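Sfrice_029225 (PDB 6I50) probably acts as a secreted trimeric cytokine of the tumour necrosis factor family that signals by binding a TNF-type receptor. Local coordinates at residues F3-H9 against S153-K159; G68-V74 against S123-L129; D83-L89 against L103-S109. All coordinates share one frame; numbering follows the deposited sequence.

Contact 1. Residues F3-H9 against S153-K159; sequences FIAAHFH and SFIGLVK
Residues 3-9 and 153-159 run antiparallel, their strand axes 4.6 Å apart, and five backbone hydrogen bonds join Ile4, Ala6 and Phe8 to Lys159, Leu157 and Ile155. Beyond the last bond a water bridges Ile4 N and Lys159 O. On the face carrying Ala5, His7 and Phe154, the imidazole of His7 lies across Gly156, which has no side chain to hinder it. With CG anti to the backbone N (chi1 -180°), the ring reaches over the neighbouring strand until His7 CE1 comes 3.5 Å from Phe154 CB; the two rings meet obliquely, planes at 37°. His7 ND1 is fixed by Tyr73 OH. Farther along, Ala5 CB rests 3.9 Å from Val158 CG2, and Phe3 CE1 touches the other methyl, Val158 CG1. The opposite face is apolar: Phe8 CB lies 4.2 Å from Ile155 CG2, and Leu157 CD1 is equally far from Ala6 CB. Ile4 and Lys159 lie side by side, while the ammonium goes on to Asp162. Strand 40-42 borders segment 3-9, strand 68-80 borders segment 153-159, Trp45 of helix 44-47 covers Ala5 and His7, and the second subunit packs on Phe3, His7, Phe154 and Val158.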
loop_
_atom_site.group_PDB
_atom_site.type_symbol
_atom_site.label_atom_id
_atom_site.label_comp_id
_atom_site.label_asym_id
_atom_site.label_seq_id
_atom_site.Cartn_x
_atom_site.Cartn_y
_atom_site.Cartn_z
ATOM N N PHE A 3 -0.954 21.024 6.145
ATOM C CA PHE A 3 -1.170 19.602 5.883
ATOM C C PHE A 3 -2.161 19.518 4.727
ATOM O O PHE A 3 -3.375 19.482 4.926
ATOM C CB PHE A 3 -1.682 18.901 7.136
ATOM C CG PHE A 3 -1.817 17.408 6.999
ATOM C CD1 PHE A 3 -0.806 16.653 6.427
ATOM C CD2 PHE A 3 -2.936 16.758 7.489
ATOM C CE1 PHE A 3 -0.921 15.276 6.328
ATOM C CE2 PHE A 3 -3.063 15.384 7.389
ATOM C CZ PHE A 3 -2.053 14.641 6.812
ATOM N N ILE A 4 -1.634 19.513 3.504
ATOM C CA ILE A 4 -2.465 19.500 2.296
ATOM C C ILE A 4 -2.770 18.034 2.001
ATOM O O ILE A 4 -2.041 17.355 1.279
ATOM C CB ILE A 4 -1.781 20.216 1.133
ATOM C CG1 ILE A 4 -1.469 21.661 1.544
ATOM C CG2 ILE A 4 -2.655 20.187 -0.119
ATOM C CD1 ILE A 4 -0.865 22.492 0.449
ATOM N N ALA A 5 -3.866 17.538 2.576
ATOM C CA ALA A 5 -4.136 16.108 2.592
ATOM C C ALA A 5 -5.617 15.889 2.852
ATOM O O ALA A 5 -6.280 16.724 3.466
ATOM C CB ALA A 5 -3.302 15.398 3.664
ATOM N N ALA A 6 -6.120 14.748 2.393
ATOM C CA ALA A 6 -7.521 14.400 2.583
ATOM C C ALA A 6 -7.683 12.894 2.438
ATOM O O ALA A 6 -6.940 12.239 1.702
ATOM C CB ALA A 6 -8.425 15.137 1.583
ATOM N N HIS A 7 -8.668 12.354 3.156
ATOM C CA HIS A 7 -9.028 10.947 3.071
ATOM C C HIS A 7 -10.534 10.858 2.891
ATOM O O HIS A 7 -11.282 11.468 3.656
ATOM C CB HIS A 7 -8.605 10.180 4.328
ATOM C CG HIS A 7 -8.945 8.724 4.288
ATOM N ND1 HIS A 7 -8.108 7.780 3.730
ATOM C CD2 HIS A 7 -10.033 8.048 4.729
ATOM C CE1 HIS A 7 -8.660 6.584 3.843
ATOM N NE2 HIS A 7 -9.826 6.719 4.448
ATOM N N PHE A 8 -10.972 10.135 1.865
ATOM C CA PHE A 8 -12.389 9.938 1.582
ATOM C C PHE A 8 -12.669 8.445 1.592
ATOM O O PHE A 8 -11.927 7.671 0.978
ATOM C CB PHE A 8 -12.769 10.543 0.227
ATOM C CG PHE A 8 -12.289 11.949 0.046
ATOM C CD1 PHE A 8 -13.028 13.008 0.547
ATOM C CD2 PHE A 8 -11.085 12.211 -0.594
ATOM C CE1 PHE A 8 -12.588 14.313 0.395
ATOM C CE2 PHE A 8 -10.640 13.513 -0.755
ATOM C CZ PHE A 8 -11.393 14.565 -0.249
ATOM N N HIS A 9 -13.734 8.031 2.274
ATOM C CA HIS A 9 -13.996 6.605 2.389
ATOM C C HIS A 9 -15.437 6.292 2.010
ATOM O O HIS A 9 -16.288 7.180 1.898
ATOM C CB HIS A 9 -13.664 6.068 3.801
ATOM C CG HIS A 9 -14.353 6.787 4.921
ATOM N ND1 HIS A 9 -13.756 6.980 6.149
ATOM C CD2 HIS A 9 -15.593 7.323 5.018
ATOM C CE1 HIS A 9 -14.590 7.622 6.947
ATOM N NE2 HIS A 9 -15.714 7.840 6.287
ATOM N N SER A 153 -13.284 0.544 1.614
ATOM C CA SER A 153 -13.016 1.220 0.347
ATOM C C SER A 153 -12.753 2.696 0.602
ATOM O O SER A 153 -13.464 3.323 1.392
ATOM C CB SER A 153 -14.188 1.059 -0.637
ATOM O OG SER A 153 -14.400 -0.308 -0.965
ATOM N N PHE A 154 -11.734 3.250 -0.061
ATOM C CA PHE A 154 -11.345 4.628 0.230
ATOM C C PHE A 154 -10.367 5.134 -0.824
ATOM O O PHE A 154 -9.791 4.363 -1.596
ATOM C CB PHE A 154 -10.721 4.744 1.625
ATOM C CG PHE A 154 -9.707 3.667 1.935
ATOM C CD1 PHE A 154 -8.397 3.779 1.494
ATOM C CD2 PHE A 154 -10.065 2.555 2.682
ATOM C CE1 PHE A 154 -7.468 2.793 1.777
ATOM C CE2 PHE A 154 -9.138 1.567 2.971
ATOM C CZ PHE A 154 -7.833 1.692 2.524
ATOM N N ILE A 155 -10.173 6.453 -0.825
ATOM C CA ILE A 155 -9.160 7.120 -1.640
ATOM C C ILE A 155 -8.627 8.298 -0.837
ATOM O O ILE A 155 -9.398 9.050 -0.234
ATOM C CB ILE A 155 -9.708 7.584 -3.009
ATOM C CG1 ILE A 155 -8.670 8.435 -3.750
ATOM C CG2 ILE A 155 -11.017 8.362 -2.860
ATOM C CD1 ILE A 155 -9.034 8.725 -5.198
ATOM N N GLY A 156 -7.305 8.418 -0.768
ATOM C CA GLY A 156 -6.694 9.470 0.015
ATOM C C GLY A 156 -5.438 9.968 -0.664
ATOM O O GLY A 156 -4.876 9.311 -1.548
ATOM N N LEU A 157 -5.017 11.162 -0.259
ATOM C CA LEU A 157 -3.814 11.742 -0.825
ATOM C C LEU A 157 -3.206 12.715 0.167
ATOM O O LEU A 157 -3.915 13.393 0.918
ATOM C CB LEU A 157 -4.052 12.463 -2.163
ATOM C CG LEU A 157 -5.377 12.950 -2.759
ATOM C CD1 LEU A 157 -6.363 13.503 -1.748
ATOM C CD2 LEU A 157 -5.066 14.001 -3.817
ATOM N N VAL A 158 -1.877 12.781 0.135
ATOM C CA VAL A 158 -1.089 13.623 1.021
ATOM C C VAL A 158 -0.045 14.317 0.165
ATOM O O VAL A 158 0.777 13.650 -0.473
ATOM C CB VAL A 158 -0.409 12.811 2.141
ATOM C CG1 VAL A 158 0.401 13.736 3.046
ATOM C CG2 VAL A 158 -1.428 12.005 2.948
ATOM N N LYS A 159 -0.049 15.646 0.164
ATOM C CA LYS A 159 1.002 16.350 -0.558
ATOM C C LYS A 159 2.331 16.184 0.169
ATOM O O LYS A 159 2.428 16.429 1.377
ATOM C CB LYS A 159 0.663 17.826 -0.717
ATOM C CG LYS A 159 1.642 18.549 -1.630
ATOM C CD LYS A 159 1.325 20.023 -1.734
ATOM C CE LYS A 159 2.444 20.748 -2.453
ATOM N NZ LYS A 159 2.838 21.978 -1.730
HETATM O O HOH W 1 1.249 18.625 2.964
#

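Contact 2. Residues G68-V74 against S123-L129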
loop_
_atom_site.group_PDB
_atom_site.type_symbol
_atom_site.label_atom_id
_atom_site.label_comp_id
_atom_site.label_asym_id
_atom_site.label_seq_id
_atom_site.Cartn_x
_atom_site.Cartn_y
_atom_site.Cartn_z
ATOM N N GLY A 68 1.748 19.628 -6.863
ATOM C CA GLY A 68 2.877 19.041 -6.168
ATOM C C GLY A 68 2.929 17.546 -6.377
ATOM O O GLY A 68 2.157 16.969 -7.150
ATOM N N VAL A 69 3.877 16.926 -5.683
ATOM C CA VAL A 69 3.979 15.470 -5.656
ATOM C C VAL A 69 3.217 14.979 -4.437
ATOM O O VAL A 69 3.496 15.406 -3.310
ATOM C CB VAL A 69 5.441 15.002 -5.627
ATOM C CG1 VAL A 69 5.515 13.486 -5.475
ATOM C CG2 VAL A 69 6.147 15.436 -6.896
ATOM N N TYR A 70 2.240 14.106 -4.671
ATOM C CA TYR A 70 1.368 13.564 -3.640
ATOM C C TYR A 70 1.576 12.065 -3.518
ATOM O O TYR A 70 1.756 11.373 -4.519
ATOM C CB TYR A 70 -0.117 13.761 -3.970
ATOM C CG TYR A 70 -0.657 15.161 -3.884
ATOM C CD1 TYR A 70 -0.306 16.124 -4.823
ATOM C CD2 TYR A 70 -1.550 15.510 -2.888
ATOM C CE1 TYR A 70 -0.822 17.397 -4.765
ATOM C CE2 TYR A 70 -2.073 16.778 -2.815
ATOM C CZ TYR A 70 -1.705 17.723 -3.749
ATOM O OH TYR A 70 -2.234 18.986 -3.664
ATOM N N LEU A 71 1.479 11.559 -2.292
ATOM C CA LEU A 71 1.225 10.143 -2.096
ATOM C C LEU A 71 -0.274 9.929 -2.253
ATOM O O LEU A 71 -1.065 10.521 -1.517
ATOM C CB LEU A 71 1.701 9.685 -0.720
ATOM C CG LEU A 71 1.366 8.237 -0.330
ATOM C CD1 LEU A 71 2.186 7.253 -1.164
ATOM C CD2 LEU A 71 1.616 8.017 1.158
ATOM N N VAL A 72 -0.666 9.126 -3.235
ATOM C CA VAL A 72 -2.071 8.848 -3.523
ATOM C C VAL A 72 -2.293 7.363 -3.284
ATOM O O VAL A 72 -1.490 6.541 -3.732
ATOM C CB VAL A 72 -2.441 9.227 -4.971
ATOM C CG1 VAL A 72 -3.909 8.933 -5.245
ATOM C CG2 VAL A 72 -2.128 10.701 -5.237
ATOM N N TYR A 73 -3.366 7.013 -2.580
ATOM C CA TYR A 73 -3.656 5.605 -2.338
ATOM C C TYR A 73 -5.145 5.355 -2.536
ATOM O O TYR A 73 -5.980 6.232 -2.289
ATOM C CB TYR A 73 -3.201 5.163 -0.933
ATOM C CG TYR A 73 -3.812 5.963 0.194
ATOM C CD1 TYR A 73 -5.068 5.630 0.703
ATOM C CD2 TYR A 73 -3.141 7.051 0.747
ATOM C CE1 TYR A 73 -5.644 6.371 1.722
ATOM C CE2 TYR A 73 -3.707 7.794 1.778
ATOM C CZ TYR A 73 -4.958 7.446 2.258
ATOM O OH TYR A 73 -5.522 8.181 3.272
ATOM N N VAL A 74 -5.465 4.157 -3.015
ATOM C CA VAL A 74 -6.835 3.765 -3.324
ATOM C C VAL A 74 -7.031 2.316 -2.907
ATOM O O VAL A 74 -6.169 1.466 -3.159
ATOM C CB VAL A 74 -7.147 3.924 -4.827
ATOM C CG1 VAL A 74 -8.523 3.357 -5.159
ATOM C CG2 VAL A 74 -7.038 5.382 -5.269
ATOM N N SER A 123 -3.689 0.034 -4.159
ATOM C CA SER A 123 -2.444 0.504 -4.756
ATOM C C SER A 123 -2.169 1.926 -4.294
ATOM O O SER A 123 -3.067 2.639 -3.835
ATOM C CB SER A 123 -2.470 0.435 -6.291
ATOM O OG SER A 123 -1.151 0.575 -6.820
ATOM N N ALA A 124 -0.907 2.332 -4.424
ATOM C CA ALA A 124 -0.484 3.657 -3.993
ATOM C C ALA A 124 0.793 4.022 -4.727
ATOM O O ALA A 124 1.537 3.148 -5.175
ATOM C CB ALA A 124 -0.269 3.713 -2.474
ATOM N N ALA A 125 1.038 5.327 -4.850
ATOM C CA ALA A 125 2.269 5.794 -5.481
ATOM C C ALA A 125 2.433 7.284 -5.227
ATOM O O ALA A 125 1.472 7.985 -4.904
ATOM C CB ALA A 125 2.277 5.519 -6.988
ATOM N N ALA A 126 3.671 7.757 -5.389
ATOM C CA ALA A 126 3.967 9.188 -5.387
ATOM C C ALA A 126 3.726 9.736 -6.790
ATOM O O ALA A 126 4.441 9.379 -7.730
ATOM C CB ALA A 126 5.405 9.444 -4.944
ATOM N N LEU A 127 2.720 10.598 -6.936
ATOM C CA LEU A 127 2.237 11.049 -8.237
ATOM C C LEU A 127 2.291 12.568 -8.325
ATOM O O LEU A 127 2.004 13.265 -7.349
ATOM C CB LEU A 127 0.794 10.582 -8.470
ATOM C CG LEU A 127 0.556 9.071 -8.511
ATOM C CD1 LEU A 127 -0.942 8.784 -8.461
ATOM C CD2 LEU A 127 1.205 8.453 -9.748
ATOM N N PHE A 128 2.666 13.086 -9.490
ATOM C CA PHE A 128 2.594 14.520 -9.703
ATOM C C PHE A 128 1.162 14.895 -10.056
ATOM O O PHE A 128 0.585 14.344 -10.997
ATOM C CB PHE A 128 3.542 14.971 -10.811
ATOM C CG PHE A 128 3.367 16.411 -11.176
ATOM C CD1 PHE A 128 3.965 17.409 -10.416
ATOM C CD2 PHE A 128 2.559 16.775 -12.246
ATOM C CE1 PHE A 128 3.778 18.742 -10.732
ATOM C CE2 PHE A 128 2.376 18.104 -12.568
ATOM C CZ PHE A 128 2.982 19.087 -11.812
ATOM N N LEU A 129 0.596 15.837 -9.307
ATOM C CA LEU A 129 -0.757 16.321 -9.550
ATOM C C LEU A 129 -0.738 17.835 -9.671
ATOM O O LEU A 129 0.021 18.512 -8.968
ATOM C CB LEU A 129 -1.711 15.908 -8.425
ATOM C CG LEU A 129 -1.778 14.405 -8.128
ATOM C CD1 LEU A 129 -2.636 14.139 -6.906
ATOM C CD2 LEU A 129 -2.317 13.642 -9.328
#
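Tyr70, Val72, Leu127 and Leu129 interlock on one face of an antiparallel strand pair in the inner sheet of the TNF jelly roll. Opposite Leu129 stands Gly68, which has no side chain, and the leucine uses the hollow beside the next large residue: Leu129 CD1 sits 3.7 Å from Tyr70 CD1, the two side chains crossing at about a right angle. Leu129 CD1 also meets Val72 CG2 tip to tip at 3.9 Å, so one methyl touches both ring and valine. A second bump, Leu127 CD1, comes in across Val72, 3.8 Å from Val72 CB. Val72 meets Leu89, and Leu127 and Leu129 meet Leu102, of the outer sheet.

On the other face the 123-129 side is low at Ala124 and Ala126. Ala124 CB nestles 3.6 Å from Tyr73 CB, and Ala126 CB lies 4.1 Å from Val69 CG1. Tyr73 has CG between its backbone N and carbonyl carbon (chi1 57°), which carries the phenol away from Ala124; its OH bonds to His7 ND1 and also to Ala126 N of the second subunit. Reciprocally, Ala126 N here meets Tyr73 OH of the third subunit, whose Phe122 packs on Ala124. Eight backbone hydrogen bonds hold the register, and at the Gly68 end Leu129 N donates to Gly68 O over 2.9 Å in an almost straight line, 178° at the hydrogen.

Contact 3. Residues D83-L89 against L103-S109; sequences DTISWVL and LQCAQSS
The indole of Trp87 is laid over the CB of a disulfide cysteine, Cys105, in a CH-pi contact. Cys105 CB stands 3.6 Å from the centroid of the five-membered ring and 27° off its normal, while SG approaches obliquely at 4.7 Å. Trp87 adopts a chi1 of 58°, placing CG between the backbone N and the carbonyl carbon, and this swings the ring across to the facing strand. NE1 donates to the carbonyl of Cys121, the disulfide partner of Cys105, so the indole is tied to both halves of the bridge. Its six-membered end runs alongside Leu103, with Trp87 CZ3 4.1 Å from Leu103 CB.

Cys105 O is gripped twice, by Trp87 N and by a serine hydroxyl, the two donors coming from opposite faces of the carbonyl plane. The hydroxyl bond, from Ser86 OG to Cys105 O, is 2.6 Å long. Ser86 OG also takes a weak bond of 3.3 Å from Gln104 NE2. The extended Gln104 chain lies beside Val88, whose CG1 is 3.6 Å from Gln104 CD. On the same face Thr84 OG1 and Ser108 OG share a 2.7 Å hydrogen bond, with the donor undetermined. On the face of Trp87, Ile85 CD1 bends over to reach Gln107 CB at 3.5 Å.

Trp87 and Ile85 point into the sandwich against strand 68-80, while strand 134-139 flanks segment 83-89. Along segment 103-109 the third subunit is a close neighbour: its Ser120 OG and Asn119 OD1 accept from Ala106 N and Ser108 N. The second subunit also packs on Gln107 and Ser109. The two segments are the paired arms of a beta hairpin, the D and E strands in the outer sheet of the TNF jelly roll, with the E strand outermost within the chain and bound to the inner sheet by the disulfide.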
loop_
_atom_site.group_PDB
_atom_site.type_symbol
_atom_site.label_atom_id
_atom_site.label_comp_id
_atom_site.label_asym_id
_atom_site.label_seq_id
_atom_site.Cartn_x
_atom_site.Cartn_y
_atom_site.Cartn_z
ATOM N N ASP A 83 -14.399 -13.314 -12.409
ATOM C CA ASP A 83 -13.064 -13.865 -12.207
ATOM C C ASP A 83 -12.027 -12.769 -12.019
ATOM O O ASP A 83 -11.071 -12.953 -11.257
ATOM C CB ASP A 83 -12.669 -14.754 -13.386
ATOM C CG ASP A 83 -13.328 -16.122 -13.339
ATOM O OD1 ASP A 83 -13.888 -16.485 -12.283
ATOM O OD2 ASP A 83 -13.283 -16.836 -14.363
ATOM N N THR A 84 -12.197 -11.631 -12.692
ATOM C CA THR A 84 -11.246 -10.530 -12.629
ATOM C C THR A 84 -11.940 -9.269 -12.145
ATOM O O THR A 84 -13.017 -8.915 -12.641
ATOM C CB THR A 84 -10.611 -10.274 -13.998
ATOM O OG1 THR A 84 -9.920 -11.453 -14.435
ATOM C CG2 THR A 84 -9.642 -9.107 -13.932
ATOM N N ILE A 85 -11.328 -8.603 -11.170
ATOM C CA ILE A 85 -11.752 -7.287 -10.720
ATOM C C ILE A 85 -10.548 -6.363 -10.834
ATOM O O ILE A 85 -9.415 -6.764 -10.536
ATOM C CB ILE A 85 -12.317 -7.320 -9.283
ATOM C CG1 ILE A 85 -11.399 -8.102 -8.342
ATOM C CG2 ILE A 85 -13.697 -7.966 -9.275
ATOM C CD1 ILE A 85 -10.465 -7.237 -7.531
ATOM N N SER A 86 -10.785 -5.143 -11.306
ATOM C CA SER A 86 -9.686 -4.221 -11.542
ATOM C C SER A 86 -10.237 -2.805 -11.569
ATOM O O SER A 86 -11.352 -2.576 -12.050
ATOM C CB SER A 86 -8.962 -4.557 -12.854
ATOM O OG SER A 86 -7.918 -3.635 -13.131
ATOM N N TRP A 87 -9.460 -1.867 -11.038
ATOM C CA TRP A 87 -9.809 -0.455 -11.114
ATOM C C TRP A 87 -8.656 0.349 -11.701
ATOM O O TRP A 87 -7.494 -0.080 -11.702
ATOM C CB TRP A 87 -10.214 0.122 -9.740
ATOM C CG TRP A 87 -9.199 0.018 -8.628
ATOM C CD1 TRP A 87 -9.235 -0.846 -7.572
ATOM C CD2 TRP A 87 -8.045 0.847 -8.431
ATOM N NE1 TRP A 87 -8.164 -0.619 -6.733
ATOM C CE2 TRP A 87 -7.415 0.412 -7.240
ATOM C CE3 TRP A 87 -7.476 1.904 -9.148
ATOM C CZ2 TRP A 87 -6.244 0.994 -6.759
ATOM C CZ3 TRP A 87 -6.311 2.481 -8.668
ATOM C CH2 TRP A 87 -5.705 2.021 -7.487
ATOM N N VAL A 88 -9.007 1.533 -12.209
ATOM C CA VAL A 88 -8.048 2.502 -12.728
ATOM C C VAL A 88 -8.321 3.851 -12.080
ATOM O O VAL A 88 -9.474 4.203 -11.806
ATOM C CB VAL A 88 -8.105 2.624 -14.267
ATOM C CG1 VAL A 88 -7.428 1.420 -14.914
ATOM C CG2 VAL A 88 -9.537 2.758 -14.738
ATOM N N LEU A 89 -7.252 4.602 -11.826
ATOM C CA LEU A 89 -7.346 5.959 -11.313
ATOM C C LEU A 89 -7.212 6.911 -12.497
ATOM O O LEU A 89 -6.166 6.942 -13.144
ATOM C CB LEU A 89 -6.245 6.211 -10.280
ATOM C CG LEU A 89 -6.218 7.625 -9.704
ATOM C CD1 LEU A 89 -7.476 7.891 -8.888
ATOM C CD2 LEU A 89 -4.976 7.859 -8.855
ATOM N N LEU A 103 -2.846 5.019 -12.209
ATOM C CA LEU A 103 -2.665 3.877 -11.325
ATOM C C LEU A 103 -3.679 2.811 -11.704
ATOM O O LEU A 103 -4.796 3.125 -12.118
ATOM C CB LEU A 103 -2.851 4.299 -9.862
ATOM C CG LEU A 103 -2.099 3.667 -8.707
ATOM C CD1 LEU A 103 -0.602 3.653 -8.980
ATOM C CD2 LEU A 103 -2.417 4.475 -7.452
ATOM N N GLN A 104 -3.285 1.546 -11.563
ATOM C CA GLN A 104 -4.193 0.443 -11.837
ATOM C C GLN A 104 -3.917 -0.695 -10.867
ATOM O O GLN A 104 -2.767 -0.939 -10.493
ATOM C CB GLN A 104 -4.061 -0.058 -13.279
ATOM C CG GLN A 104 -5.068 -1.150 -13.642
ATOM C CD GLN A 104 -5.151 -1.401 -15.133
ATOM O OE1 GLN A 104 -4.469 -0.753 -15.921
ATOM N NE2 GLN A 104 -5.994 -2.346 -15.527
ATOM N N CYS A 105 -4.988 -1.377 -10.463
ATOM C CA CYS A 105 -4.942 -2.530 -9.577
ATOM C C CYS A 105 -5.760 -3.647 -10.208
ATOM O O CYS A 105 -6.770 -3.388 -10.866
ATOM C CB CYS A 105 -5.501 -2.176 -8.189
ATOM S SG CYS A 105 -5.334 -3.433 -6.914
ATOM N N ALA A 106 -5.322 -4.895 -10.019
ATOM C CA ALA A 106 -6.076 -6.012 -10.577
ATOM C C ALA A 106 -5.933 -7.234 -9.683
ATOM O O ALA A 106 -4.887 -7.458 -9.071
ATOM C CB ALA A 106 -5.620 -6.344 -12.004
ATOM N N GLN A 107 -7.004 -8.016 -9.605
ATOM C CA GLN A 107 -6.987 -9.309 -8.934
ATOM C C GLN A 107 -7.807 -10.279 -9.766
ATOM O O GLN A 107 -8.849 -9.903 -10.309
ATOM C CB GLN A 107 -7.550 -9.212 -7.511
ATOM C CG GLN A 107 -7.118 -10.321 -6.554
ATOM C CD GLN A 107 -7.921 -11.601 -6.711
ATOM O OE1 GLN A 107 -7.484 -12.678 -6.294
ATOM N NE2 GLN A 107 -9.107 -11.490 -7.304
ATOM N N SER A 108 -7.351 -11.528 -9.866
ATOM C CA SER A 108 -7.998 -12.468 -10.769
ATOM C C SER A 108 -7.785 -13.899 -10.303
ATOM O O SER A 108 -6.692 -14.269 -9.868
ATOM C CB SER A 108 -7.475 -12.311 -12.204
ATOM O OG SER A 108 -8.240 -13.089 -13.123
ATOM N N SER A 109 -8.844 -14.694 -10.399
ATOM C CA SER A 109 -8.752 -16.127 -10.176
ATOM C C SER A 109 -9.881 -16.785 -10.947
ATOM O O SER A 109 -10.936 -16.181 -11.157
ATOM C CB SER A 109 -8.835 -16.482 -8.688
ATOM O OG SER A 109 -10.126 -16.195 -8.182
#

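In the fold
Contacts 1 and 2 share one sheet and have centres about 10 Å apart; strands 144-161 and 68-80 run side by side there, joined by the bond from Leu71 N to Val158 O. Contact 3 lies in the second sheet, its centre about 18 Å from that of contact 2 and 21 Å from that of contact 1, facing them through Val74 on Trp87 and Ile155 on Leu89. Along the chain the pairings are concentric: contact 3 falls between the strands of contact 2, and these between the strands of contact 1. This order closes the jelly-roll sandwich and pairs the first strand of the chain with the last. All three contacts reach neighbouring subunits, so the pairings that build the monomer also shape the trimer interface.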